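Local atomic coordinates of CDP-4-keto-6-deoxy-D-glucose-3-dehydrase (Yersinia pseudotuberculosis, PDB entry 3BB8), a protein that probably removes the 3-hydroxyl of CDP-4-keto-6-deoxy-D-glucose, using bound pyridoxal 5'-phosphate, on a route to lipopolysaccharide sugars. Residues G42-Q47 against Q302-E307; G56-G61 against T292-A297; A66-L71 against P78-T83; G209-V214 against V230-A235. The protein carries 1 engineered substitution. One frame throughout, in Å; residues are numbered along the deposited sequence.

Interactions 1 and 2 both use helix 293-323 and have centres about 16 Å apart. Interaction 2 lies at the start of that helix and interaction 1 further along it. Interaction 3 sets helix 62-75, which follows helix 43-55 in the chain, beside strand 79-83 of the large sheet. It touches interaction 1 where Leu303 CD1 meets Phe67 CD2 at 3.5 Å. Interactions 3 and 4 have centres about 11 Å apart and share the sheet, since strands 79-83 and 228-232 are neighbours. In interaction 4 the side chain of Thr213 is about 6 Å from a bound pyridoxal 5'-phosphate. The side chain of Thr59 is about 9 Å from a bound pyridoxal 5'-phosphate, not necessarily the same molecule.

Interaction 1 (G42-Q47 against Q302-E307); sequences GTKELQ and QLERIE
Glu45 and Gln302 mark where two nearly antiparallel helical segments come closest, with axes 10.2 Å apart and N-to-C directions at 157°. Long polar side chains meet between them. Glu45 and Arg305 form the central pair. Glu45 CG sits beside its own backbone N, and the chain then bends at chi2 (73°). This brings the carboxylate round toward Gly42, the N-cap residue of helix 43-55. Arg305 reaches across with its CG-CD-NE turn bent at chi3 (82°). Its NH1 lies 3.0 Å from Glu45 OE1 in a salt bridge. A weak hydrogen bond from Arg305 NH1 to Glu45 OE2 measures 3.4 Å. Glu45 OE1 meets the guanidinium at its edge, near its plane. Arg305 CD also lies 3.4 Å from Glu45 OE2. The side chain of Gln302 crosses that of Glu45 at about a right angle, with Gln302 CG and Glu45 CG 4.1 Å apart. On the more solvent-exposed side, Lys44 and Glu304 pack across each other. Glu304 OE2 touches Lys44 CE at 3.0 Å, while Lys44 NZ stays 4.0 Å from Glu304 OE2. The opposite charges are near each other but beyond a salt bridge, and any attraction is probably modest. Lys70 of helix 62-75 also touches Glu304. Glu45 is buried, and its salt bridge to Arg305 would be expected to stabilise the negative charge of its carboxylate.

Interaction 2 (G56-G61 against T292-A297); sequences GWLTTG and TDMQAA
Asp293 joins the loop to the helix start through two hydrogen bonds. Its backbone N donates to Leu58 O at 2.9 Å. Its OD1 accepts from Gly61 N at 2.7 Å, met well above the carboxylate plane. Asn64 N also donates to OD1, and Phe63 N donates to OD2. The carboxylate therefore receives three backbone N-H groups at the beginning of helix 62-75, for which Gly61 is the N-cap. Helix 293-323 has its own capping box as well, beside the N-H of Asp293 that Leu58 O takes up. The box is formed by Thr292 and Gln295, and in it Gln295 N donates to Thr292 OG1 at 3.2 Å. Thr292 OG1 sits between its backbone N and carbonyl carbon (chi1 68°), which turns it to that N-H. Gln295 OE1 accepts from both Thr292 N and Thr292 OG1. This corner lies at the dimer interface: Leu58 and Thr59 pack on Gly225 of the second subunit, and Gln295 meets Gln295 of that subunit. The remaining contacts are van der Waals. Met294, bent at chi2 and chi3, brings SD to 4.2 Å from Leu58 CD2. Thr292 CB lies 3.2 Å from Leu58 O, and Asp293 CB 3.3 Å from Thr59 O.

Interaction 3 (A66-L71 against P78-T83); sequences AFEKKL and PYVLTT
Phe67 meets Thr82, with Phe67 CD1 3.7 Å from Thr82 CG2. Phe67 CG is anti to the backbone N (chi1 179°), and the ring swings toward the strand. The methyl approaches it neither over the face nor at the edge. Phe216 meets this ring at a steep angle, and Leu303 of helix 293-323 also packs on it. Glu68, one residue on, is the main link. Its chain is extended beyond CG and runs along the strand edge, crossing the Thr82 side chain at about a right angle. Glu68 OE2 accepts a hydrogen bond from Thr82 N at 3.0 Å, through the lone pair away from the other carboxylate oxygen. Thr82 OG1 is instead bound to Asn64 OD1. Arg245 forms a long, weak ion pair with Glu68 OE2 and also bonds to Thr82 O. The strand belongs to the large mixed sheet of the aspartate aminotransferase fold, where it pairs antiparallel with strand 228-232. Segment 66-71 flanks it on the side away from strand 228-232; the segment axes come within 7.7 Å at 137°. The helix backbone also touches the strand, with Glu68 O 3.5 Å from Val80 CB. A turn later, Leu71 points at Val80. Leu71 CD2 lies 3.7 Å from Val80 CG1, and the two side chains cross at about a right angle.

Interaction 4 (G209-V214 against V230-A235); sequences GDIGTV and VFTQSA
Gly212 and Phe231 form the hydrogen-bonded pair of this antiparallel ladder. Gly212 N donates to Phe231 O at 2.8 Å. Phe231 N donates back to Gly212 O at 2.9 Å. Gly212 O takes a further CA-H contact from Val230 CA at 3.3 Å. Beyond the ladder, next to Asp210, a side chain serves. Thr232 OG1 donates to Asp210 O at 2.8 Å, meeting that carbonyl almost head-on. It also accepts from Ser234 N at 3.1 Å, which makes an ST turn. Ser234 OG in turn caps Leu237 N at the start of helix 235-245. Asp210 OD1 accepts from Leu188 N, and the backbone of Thr213 bonds to strand 187-191 on its other side. The ring of Phe231 folds back over Gly212: CG lies between its own backbone N and carbonyl carbon (chi1 49°). Gly212 CA sits over one face of the Phe231 ring, 3.9 Å from the centroid, in a CH-pi contact. Val214 CB meets the ring edge. On the other face of the sheet Ile211 CG2 packs 3.4 Å from Val230 CG1. Strand 228-232 is antiparallel to both its neighbours, as in the aspartate aminotransferase fold. The Thr232 hydroxyl extends the bonding past the paired residues and ties the start of strand 211-215 to the turn leading into helix 235-245, while Gly212, having no side chain, lets the Phe231 ring lie on its backbone.

Interaction 1 (G42-Q47 against Q302-E307)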
loop_
_atom_site.group_PDB
_atom_site.type_symbol
_atom_site.label_atom_id
_atom_site.label_comp_id
_atom_site.label_asym_id
_atom_site.label_seq_id
_atom_site.Cartn_x
_atom_site.Cartn_y
_atom_site.Cartn_z
ATOM N N GLY A 42 -21.442 10.945 4.652
ATOM C CA GLY A 42 -22.786 11.231 4.201
ATOM C C GLY A 42 -22.921 11.390 2.701
ATOM O O GLY A 42 -22.113 10.873 1.922
ATOM N N THR A 43 -23.959 12.121 2.303
ATOM C CA THR A 43 -24.272 12.374 0.903
ATOM C C THR A 43 -23.068 12.753 0.053
ATOM O O THR A 43 -22.807 12.124 -0.969
ATOM C CB THR A 43 -25.328 13.486 0.791
ATOM O OG1 THR A 43 -26.493 13.104 1.535
ATOM C CG2 THR A 43 -25.711 13.714 -0.658
ATOM N N LYS A 44 -22.333 13.773 0.476
ATOM C CA LYS A 44 -21.173 14.227 -0.274
ATOM C C LYS A 44 -20.167 13.104 -0.552
ATOM O O LYS A 44 -19.734 12.924 -1.694
ATOM C CB LYS A 44 -20.487 15.364 0.475
ATOM C CG LYS A 44 -19.525 16.172 -0.376
ATOM C CD LYS A 44 -20.261 16.949 -1.464
ATOM C CE LYS A 44 -19.322 17.893 -2.212
ATOM N NZ LYS A 44 -20.069 18.842 -3.090
ATOM N N GLU A 45 -19.803 12.344 0.481
ATOM C CA GLU A 45 -18.845 11.260 0.311
ATOM C C GLU A 45 -19.314 10.264 -0.733
ATOM O O GLU A 45 -18.576 9.955 -1.668
ATOM C CB GLU A 45 -18.595 10.511 1.627
ATOM C CG GLU A 45 -17.808 11.284 2.691
ATOM C CD GLU A 45 -18.624 12.387 3.333
ATOM O OE1 GLU A 45 -19.855 12.218 3.434
ATOM O OE2 GLU A 45 -18.047 13.412 3.747
ATOM N N LEU A 46 -20.535 9.761 -0.583
ATOM C CA LEU A 46 -21.046 8.784 -1.537
ATOM C C LEU A 46 -21.168 9.352 -2.940
ATOM O O LEU A 46 -20.953 8.641 -3.922
ATOM C CB LEU A 46 -22.405 8.233 -1.098
ATOM C CG LEU A 46 -22.384 7.199 0.034
ATOM C CD1 LEU A 46 -22.168 7.909 1.359
ATOM C CD2 LEU A 46 -23.695 6.421 0.051
ATOM N N GLN A 47 -21.508 10.631 -3.037
ATOM C CA GLN A 47 -21.658 11.253 -4.343
ATOM C C GLN A 47 -20.330 11.283 -5.095
ATOM O O GLN A 47 -20.233 10.768 -6.218
ATOM C CB GLN A 47 -22.222 12.664 -4.199
ATOM C CG GLN A 47 -23.677 12.684 -3.738
ATOM C CD GLN A 47 -24.294 14.069 -3.785
ATOM O OE1 GLN A 47 -23.757 15.021 -3.216
ATOM N NE2 GLN A 47 -25.434 14.186 -4.462
ATOM N N GLN A 302 -14.788 14.416 2.790
ATOM C CA GLN A 302 -14.469 14.464 4.214
ATOM C C GLN A 302 -13.768 15.768 4.595
ATOM O O GLN A 302 -14.001 16.315 5.671
ATOM C CB GLN A 302 -13.558 13.285 4.598
ATOM C CG GLN A 302 -14.197 11.898 4.575
ATOM C CD GLN A 302 -15.052 11.612 5.804
ATOM O OE1 GLN A 302 -16.218 12.004 5.874
ATOM N NE2 GLN A 302 -14.468 10.932 6.783
ATOM N N LEU A 303 -12.903 16.264 3.718
ATOM C CA LEU A 303 -12.171 17.495 4.001
ATOM C C LEU A 303 -13.068 18.695 4.300
ATOM O O LEU A 303 -12.645 19.649 4.953
ATOM C CB LEU A 303 -11.228 17.836 2.844
ATOM C CG LEU A 303 -9.843 17.183 2.894
ATOM C CD1 LEU A 303 -9.047 17.577 1.655
ATOM C CD2 LEU A 303 -9.109 17.632 4.150
ATOM N N GLU A 304 -14.302 18.662 3.823
ATOM C CA GLU A 304 -15.194 19.774 4.089
ATOM C C GLU A 304 -15.576 19.774 5.571
ATOM O O GLU A 304 -15.624 20.825 6.216
ATOM C CB GLU A 304 -16.455 19.661 3.223
ATOM C CG GLU A 304 -16.188 19.690 1.718
ATOM C CD GLU A 304 -17.462 19.557 0.892
ATOM O OE1 GLU A 304 -18.377 20.394 1.068
ATOM O OE2 GLU A 304 -17.551 18.620 0.068
ATOM N N ARG A 305 -15.804 18.577 6.107
ATOM C CA ARG A 305 -16.228 18.395 7.492
ATOM C C ARG A 305 -15.117 18.361 8.543
ATOM O O ARG A 305 -15.403 18.247 9.730
ATOM C CB ARG A 305 -17.058 17.108 7.578
ATOM C CG ARG A 305 -17.988 16.966 6.380
ATOM C CD ARG A 305 -18.632 15.597 6.236
ATOM N NE ARG A 305 -19.804 15.434 7.089
ATOM C CZ ARG A 305 -20.836 14.646 6.795
ATOM N NH1 ARG A 305 -20.847 13.950 5.662
ATOM N NH2 ARG A 305 -21.854 14.543 7.640
ATOM N N ILE A 306 -13.861 18.484 8.127
ATOM C CA ILE A 306 -12.760 18.416 9.080
ATOM C C ILE A 306 -12.793 19.474 10.184
ATOM O O ILE A 306 -12.546 19.162 11.351
ATOM C CB ILE A 306 -11.388 18.479 8.363
ATOM C CG1 ILE A 306 -10.254 18.353 9.385
ATOM C CG2 ILE A 306 -11.252 19.779 7.599
ATOM C CD1 ILE A 306 -10.246 17.040 10.137
ATOM N N GLU A 307 -13.092 20.721 9.830
ATOM C CA GLU A 307 -13.132 21.781 10.837
ATOM C C GLU A 307 -14.238 21.511 11.848
ATOM O O GLU A 307 -14.071 21.740 13.042
ATOM C CB GLU A 307 -13.322 23.142 10.168
ATOM C CG GLU A 307 -12.102 23.571 9.364
ATOM C CD GLU A 307 -12.239 24.957 8.764
ATOM O OE1 GLU A 307 -13.105 25.144 7.883
ATOM O OE2 GLU A 307 -11.475 25.860 9.180
#

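Interaction 2 (G56-G61 against T292-A297)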
loop_
_atom_site.group_PDB
_atom_site.type_symbol
_atom_site.label_atom_id
_atom_site.label_comp_id
_atom_site.label_asym_id
_atom_site.label_seq_id
_atom_site.Cartn_x
_atom_site.Cartn_y
_atom_site.Cartn_z
ATOM N N GLY A 56 -14.087 6.505 -14.589
ATOM C CA GLY A 56 -13.445 5.373 -15.231
ATOM C C GLY A 56 -11.938 5.504 -15.334
ATOM O O GLY A 56 -11.303 4.744 -16.058
ATOM N N TRP A 57 -11.369 6.474 -14.623
ATOM C CA TRP A 57 -9.924 6.693 -14.622
ATOM C C TRP A 57 -9.243 5.715 -13.671
ATOM O O TRP A 57 -8.200 5.140 -13.996
ATOM C CB TRP A 57 -9.590 8.107 -14.142
ATOM C CG TRP A 57 -8.117 8.427 -14.174
ATOM C CD1 TRP A 57 -7.393 9.060 -13.200
ATOM C CD2 TRP A 57 -7.202 8.174 -15.250
ATOM N NE1 TRP A 57 -6.088 9.218 -13.602
ATOM C CE2 TRP A 57 -5.942 8.685 -14.856
ATOM C CE3 TRP A 57 -7.323 7.566 -16.510
ATOM C CZ2 TRP A 57 -4.811 8.609 -15.677
ATOM C CZ3 TRP A 57 -6.197 7.488 -17.329
ATOM C CH2 TRP A 57 -4.957 8.010 -16.906
ATOM N N LEU A 58 -9.855 5.534 -12.498
ATOM C CA LEU A 58 -9.374 4.612 -11.466
ATOM C C LEU A 58 -8.104 5.008 -10.700
ATOM O O LEU A 58 -8.134 5.099 -9.467
ATOM C CB LEU A 58 -9.187 3.218 -12.075
ATOM C CG LEU A 58 -10.357 2.719 -12.936
ATOM C CD1 LEU A 58 -10.160 1.254 -13.268
ATOM C CD2 LEU A 58 -11.669 2.905 -12.198
ATOM N N THR A 59 -7.006 5.269 -11.409
ATOM C CA THR A 59 -5.761 5.645 -10.735
ATOM C C THR A 59 -5.943 7.074 -10.241
ATOM O O THR A 59 -6.950 7.704 -10.558
ATOM C CB THR A 59 -4.531 5.576 -11.678
ATOM O OG1 THR A 59 -4.793 6.311 -12.880
ATOM C CG2 THR A 59 -4.205 4.129 -12.016
ATOM N N THR A 60 -4.993 7.591 -9.467
ATOM C CA THR A 60 -5.133 8.953 -8.963
ATOM C C THR A 60 -5.230 9.975 -10.094
ATOM O O THR A 60 -4.591 9.841 -11.142
ATOM C CB THR A 60 -3.965 9.365 -8.032
ATOM O OG1 THR A 60 -2.712 9.048 -8.649
ATOM C CG2 THR A 60 -4.082 8.664 -6.692
ATOM N N GLY A 61 -6.034 11.005 -9.878
ATOM C CA GLY A 61 -6.176 12.021 -10.898
ATOM C C GLY A 61 -6.888 13.253 -10.398
ATOM O O GLY A 61 -6.442 13.911 -9.457
ATOM N N THR A 292 -6.299 4.930 -5.212
ATOM C CA THR A 292 -7.184 5.178 -6.342
ATOM C C THR A 292 -7.868 6.534 -6.197
ATOM O O THR A 292 -7.878 7.118 -5.112
ATOM C CB THR A 292 -8.276 4.096 -6.427
ATOM O OG1 THR A 292 -9.162 4.229 -5.309
ATOM C CG2 THR A 292 -7.653 2.710 -6.420
ATOM N N ASP A 293 -8.451 7.036 -7.283
ATOM C CA ASP A 293 -9.122 8.326 -7.201
ATOM C C ASP A 293 -10.416 8.123 -6.408
ATOM O O ASP A 293 -10.939 9.070 -5.821
ATOM C CB ASP A 293 -9.399 8.889 -8.605
ATOM C CG ASP A 293 -9.156 10.403 -8.692
ATOM O OD1 ASP A 293 -8.151 10.889 -8.131
ATOM O OD2 ASP A 293 -9.963 11.110 -9.335
ATOM N N MET A 294 -10.914 6.884 -6.378
ATOM C CA MET A 294 -12.124 6.573 -5.618
ATOM C C MET A 294 -11.885 6.958 -4.161
ATOM O O MET A 294 -12.677 7.683 -3.548
ATOM C CB MET A 294 -12.455 5.085 -5.689
ATOM C CG MET A 294 -12.935 4.613 -7.039
ATOM S SD MET A 294 -11.632 4.333 -8.272
ATOM C CE MET A 294 -11.078 2.696 -7.798
ATOM N N GLN A 295 -10.782 6.460 -3.614
ATOM C CA GLN A 295 -10.406 6.772 -2.248
ATOM C C GLN A 295 -10.205 8.278 -2.143
ATOM O O GLN A 295 -10.671 8.915 -1.198
ATOM C CB GLN A 295 -9.105 6.043 -1.874
ATOM C CG GLN A 295 -9.256 4.538 -1.694
ATOM C CD GLN A 295 -7.960 3.771 -1.959
ATOM O OE1 GLN A 295 -7.658 3.403 -3.097
ATOM N NE2 GLN A 295 -7.188 3.535 -0.908
ATOM N N ALA A 296 -9.503 8.851 -3.113
ATOM C CA ALA A 296 -9.259 10.292 -3.108
ATOM C C ALA A 296 -10.569 11.080 -2.981
ATOM O O ALA A 296 -10.635 12.076 -2.264
ATOM C CB ALA A 296 -8.529 10.705 -4.386
ATOM N N ALA A 297 -11.603 10.623 -3.680
ATOM C CA ALA A 297 -12.907 11.281 -3.664
ATOM C C ALA A 297 -13.486 11.330 -2.255
ATOM O O ALA A 297 -13.836 12.405 -1.751
ATOM C CB ALA A 297 -13.874 10.545 -4.597
#

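Interaction 3 (A66-L71 against P78-T83)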
loop_
_atom_site.group_PDB
_atom_site.type_symbol
_atom_site.label_atom_id
_atom_site.label_comp_id
_atom_site.label_asym_id
_atom_site.label_seq_id
_atom_site.Cartn_x
_atom_site.Cartn_y
_atom_site.Cartn_z
ATOM N N ALA A 66 -7.181 17.362 -6.249
ATOM C CA ALA A 66 -7.988 18.246 -5.413
ATOM C C ALA A 66 -7.732 17.974 -3.926
ATOM O O ALA A 66 -7.562 18.904 -3.134
ATOM C CB ALA A 66 -9.473 18.057 -5.736
ATOM N N PHE A 67 -7.693 16.695 -3.558
ATOM C CA PHE A 67 -7.461 16.318 -2.171
ATOM C C PHE A 67 -6.104 16.766 -1.661
ATOM O O PHE A 67 -6.015 17.392 -0.607
ATOM C CB PHE A 67 -7.597 14.799 -1.978
ATOM C CG PHE A 67 -7.349 14.352 -0.559
ATOM C CD1 PHE A 67 -6.059 14.044 -0.123
ATOM C CD2 PHE A 67 -8.389 14.338 0.370
ATOM C CE1 PHE A 67 -5.804 13.737 1.214
ATOM C CE2 PHE A 67 -8.142 14.032 1.712
ATOM C CZ PHE A 67 -6.846 13.733 2.133
ATOM N N GLU A 68 -5.046 16.457 -2.405
ATOM C CA GLU A 68 -3.707 16.829 -1.963
ATOM C C GLU A 68 -3.590 18.333 -1.832
ATOM O O GLU A 68 -2.861 18.844 -0.971
ATOM C CB GLU A 68 -2.643 16.302 -2.930
ATOM C CG GLU A 68 -2.610 14.780 -3.037
ATOM C CD GLU A 68 -1.522 14.274 -3.976
ATOM O OE1 GLU A 68 -1.297 14.905 -5.034
ATOM O OE2 GLU A 68 -0.903 13.235 -3.662
ATOM N N LYS A 69 -4.327 19.038 -2.686
ATOM C CA LYS A 69 -4.320 20.494 -2.678
ATOM C C LYS A 69 -5.030 21.040 -1.448
ATOM O O LYS A 69 -4.463 21.833 -0.704
ATOM C CB LYS A 69 -5.003 21.036 -3.936
ATOM C CG LYS A 69 -4.983 22.558 -4.053
ATOM C CD LYS A 69 -5.862 23.023 -5.209
ATOM C CE LYS A 69 -5.819 24.534 -5.392
ATOM N NZ LYS A 69 -6.786 24.960 -6.440
ATOM N N LYS A 70 -6.267 20.612 -1.230
ATOM C CA LYS A 70 -7.019 21.111 -0.083
ATOM C C LYS A 70 -6.394 20.738 1.262
ATOM O O LYS A 70 -6.494 21.501 2.222
ATOM C CB LYS A 70 -8.474 20.628 -0.129
ATOM C CG LYS A 70 -9.392 21.469 0.767
ATOM C CD LYS A 70 -10.796 20.882 0.919
ATOM C CE LYS A 70 -11.600 20.938 -0.370
ATOM N NZ LYS A 70 -12.948 20.314 -0.198
ATOM N N LEU A 71 -5.753 19.571 1.341
ATOM C CA LEU A 71 -5.127 19.158 2.593
ATOM C C LEU A 71 -3.912 20.036 2.831
ATOM O O LEU A 71 -3.650 20.461 3.958
ATOM C CB LEU A 71 -4.704 17.681 2.552
ATOM C CG LEU A 71 -4.040 17.163 3.840
ATOM C CD1 LEU A 71 -5.031 17.267 5.006
ATOM C CD2 LEU A 71 -3.571 15.715 3.662
ATOM N N PRO A 78 3.051 23.118 1.426
ATOM C CA PRO A 78 3.032 23.054 -0.038
ATOM C C PRO A 78 2.965 21.653 -0.650
ATOM O O PRO A 78 2.288 21.448 -1.655
ATOM C CB PRO A 78 4.313 23.782 -0.421
ATOM C CG PRO A 78 5.257 23.364 0.669
ATOM C CD PRO A 78 4.396 23.473 1.920
ATOM N N TYR A 79 3.652 20.692 -0.039
ATOM C CA TYR A 79 3.685 19.338 -0.574
ATOM C C TYR A 79 2.954 18.268 0.228
ATOM O O TYR A 79 3.246 18.026 1.401
ATOM C CB TYR A 79 5.135 18.930 -0.776
ATOM C CG TYR A 79 5.913 19.983 -1.519
ATOM C CD1 TYR A 79 5.555 20.347 -2.819
ATOM C CD2 TYR A 79 6.983 20.645 -0.916
ATOM C CE1 TYR A 79 6.239 21.351 -3.504
ATOM C CE2 TYR A 79 7.679 21.652 -1.593
ATOM C CZ TYR A 79 7.300 21.999 -2.886
ATOM O OH TYR A 79 7.971 22.997 -3.560
ATOM N N VAL A 80 2.001 17.624 -0.434
ATOM C CA VAL A 80 1.206 16.566 0.166
ATOM C C VAL A 80 1.112 15.409 -0.823
ATOM O O VAL A 80 0.686 15.588 -1.957
ATOM C CB VAL A 80 -0.222 17.059 0.500
ATOM C CG1 VAL A 80 -1.112 15.878 0.892
ATOM C CG2 VAL A 80 -0.167 18.091 1.630
ATOM N N LEU A 81 1.520 14.223 -0.384
ATOM C CA LEU A 81 1.478 13.032 -1.223
ATOM C C LEU A 81 0.574 11.979 -0.588
ATOM O O LEU A 81 0.754 11.636 0.584
ATOM C CB LEU A 81 2.884 12.447 -1.369
ATOM C CG LEU A 81 3.928 13.226 -2.162
ATOM C CD1 LEU A 81 5.287 12.554 -2.005
ATOM C CD2 LEU A 81 3.513 13.278 -3.632
ATOM N N THR A 82 -0.388 11.461 -1.347
ATOM C CA THR A 82 -1.247 10.436 -0.797
ATOM C C THR A 82 -0.585 9.073 -0.919
ATOM O O THR A 82 0.268 8.854 -1.786
ATOM C CB THR A 82 -2.620 10.385 -1.491
ATOM O OG1 THR A 82 -2.449 10.198 -2.903
ATOM C CG2 THR A 82 -3.397 11.671 -1.215
ATOM N N THR A 83 -0.976 8.160 -0.036
ATOM C CA THR A 83 -0.435 6.806 -0.045
ATOM C C THR A 83 -1.492 5.828 0.489
ATOM O O THR A 83 -2.577 6.253 0.874
ATOM C CB THR A 83 0.880 6.744 0.762
ATOM O OG1 THR A 83 1.428 5.427 0.677
ATOM C CG2 THR A 83 0.650 7.131 2.204
#

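Interaction 4 (G209-V214 against V230-A235)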
loop_
_atom_site.group_PDB
_atom_site.type_symbol
_atom_site.label_atom_id
_atom_site.label_comp_id
_atom_site.label_asym_id
_atom_site.label_seq_id
_atom_site.Cartn_x
_atom_site.Cartn_y
_atom_site.Cartn_z
ATOM N N GLY A 209 8.395 19.582 12.012
ATOM C CA GLY A 209 9.522 18.770 11.594
ATOM C C GLY A 209 9.708 18.710 10.092
ATOM O O GLY A 209 9.060 19.439 9.339
ATOM N N ASP A 210 10.591 17.822 9.652
ATOM C CA ASP A 210 10.860 17.680 8.232
ATOM C C ASP A 210 9.744 16.979 7.459
ATOM O O ASP A 210 9.337 17.458 6.406
ATOM C CB ASP A 210 12.188 16.961 8.038
ATOM C CG ASP A 210 13.297 17.602 8.838
ATOM O OD1 ASP A 210 13.575 17.133 9.963
ATOM O OD2 ASP A 210 13.878 18.591 8.353
ATOM N N ILE A 211 9.246 15.855 7.966
ATOM C CA ILE A 211 8.163 15.148 7.282
ATOM C C ILE A 211 6.994 14.915 8.238
ATOM O O ILE A 211 7.186 14.734 9.431
ATOM C CB ILE A 211 8.591 13.751 6.764
ATOM C CG1 ILE A 211 9.951 13.804 6.065
ATOM C CG2 ILE A 211 7.535 13.231 5.813
ATOM C CD1 ILE A 211 9.901 14.341 4.670
ATOM N N GLY A 212 5.785 14.916 7.692
ATOM C CA GLY A 212 4.598 14.665 8.486
ATOM C C GLY A 212 3.792 13.548 7.832
ATOM O O GLY A 212 3.861 13.368 6.608
ATOM N N THR A 213 3.040 12.793 8.632
ATOM C CA THR A 213 2.224 11.693 8.117
ATOM C C THR A 213 0.860 11.698 8.798
ATOM O O THR A 213 0.731 12.121 9.949
ATOM C CB THR A 213 2.884 10.333 8.399
ATOM O OG1 THR A 213 3.001 10.153 9.817
ATOM C CG2 THR A 213 4.270 10.268 7.778
ATOM N N VAL A 214 -0.157 11.234 8.085
ATOM C CA VAL A 214 -1.505 11.176 8.631
ATOM C C VAL A 214 -2.172 9.940 8.039
ATOM O O VAL A 214 -1.749 9.442 6.983
ATOM C CB VAL A 214 -2.321 12.459 8.265
ATOM C CG1 VAL A 214 -2.592 12.505 6.775
ATOM C CG2 VAL A 214 -3.633 12.486 9.047
ATOM N N VAL A 230 1.707 11.705 3.122
ATOM C CA VAL A 230 2.985 12.205 3.592
ATOM C C VAL A 230 2.973 13.663 3.125
ATOM O O VAL A 230 2.551 13.954 2.001
ATOM C CB VAL A 230 4.179 11.461 2.943
ATOM C CG1 VAL A 230 5.495 12.074 3.403
ATOM C CG2 VAL A 230 4.151 9.997 3.334
ATOM N N PHE A 231 3.385 14.578 3.997
ATOM C CA PHE A 231 3.423 15.985 3.653
ATOM C C PHE A 231 4.692 16.614 4.186
ATOM O O PHE A 231 5.245 16.164 5.192
ATOM C CB PHE A 231 2.166 16.712 4.158
ATOM C CG PHE A 231 1.823 16.450 5.601
ATOM C CD1 PHE A 231 2.423 17.182 6.620
ATOM C CD2 PHE A 231 0.844 15.514 5.934
ATOM C CE1 PHE A 231 2.048 16.996 7.960
ATOM C CE2 PHE A 231 0.456 15.315 7.266
ATOM C CZ PHE A 231 1.059 16.060 8.282
ATOM N N THR A 232 5.172 17.638 3.488
ATOM C CA THR A 232 6.419 18.286 3.863
ATOM C C THR A 232 6.463 19.694 3.296
ATOM O O THR A 232 5.581 20.101 2.545
ATOM C CB THR A 232 7.634 17.481 3.313
ATOM O OG1 THR A 232 8.860 18.078 3.752
ATOM C CG2 THR A 232 7.620 17.461 1.794
ATOM N N GLN A 233 7.493 20.442 3.665
ATOM C CA GLN A 233 7.635 21.798 3.169
ATOM C C GLN A 233 8.824 21.835 2.228
ATOM O O GLN A 233 9.064 22.829 1.541
ATOM C CB GLN A 233 7.837 22.750 4.343
ATOM C CG GLN A 233 6.822 22.508 5.453
ATOM C CD GLN A 233 6.700 23.672 6.400
ATOM O OE1 GLN A 233 6.199 24.738 6.028
ATOM N NE2 GLN A 233 7.163 23.485 7.635
ATOM N N SER A 234 9.553 20.724 2.194
ATOM C CA SER A 234 10.729 20.589 1.356
ATOM C C SER A 234 10.451 19.943 0.002
ATOM O O SER A 234 9.923 18.835 -0.074
ATOM C CB SER A 234 11.780 19.768 2.085
ATOM O OG SER A 234 12.745 19.281 1.175
ATOM N N ALA A 235 10.824 20.644 -1.064
ATOM C CA ALA A 235 10.642 20.141 -2.419
ATOM C C ALA A 235 11.545 18.937 -2.621
ATOM O O ALA A 235 11.184 17.985 -3.302
ATOM C CB ALA A 235 10.986 21.224 -3.430
#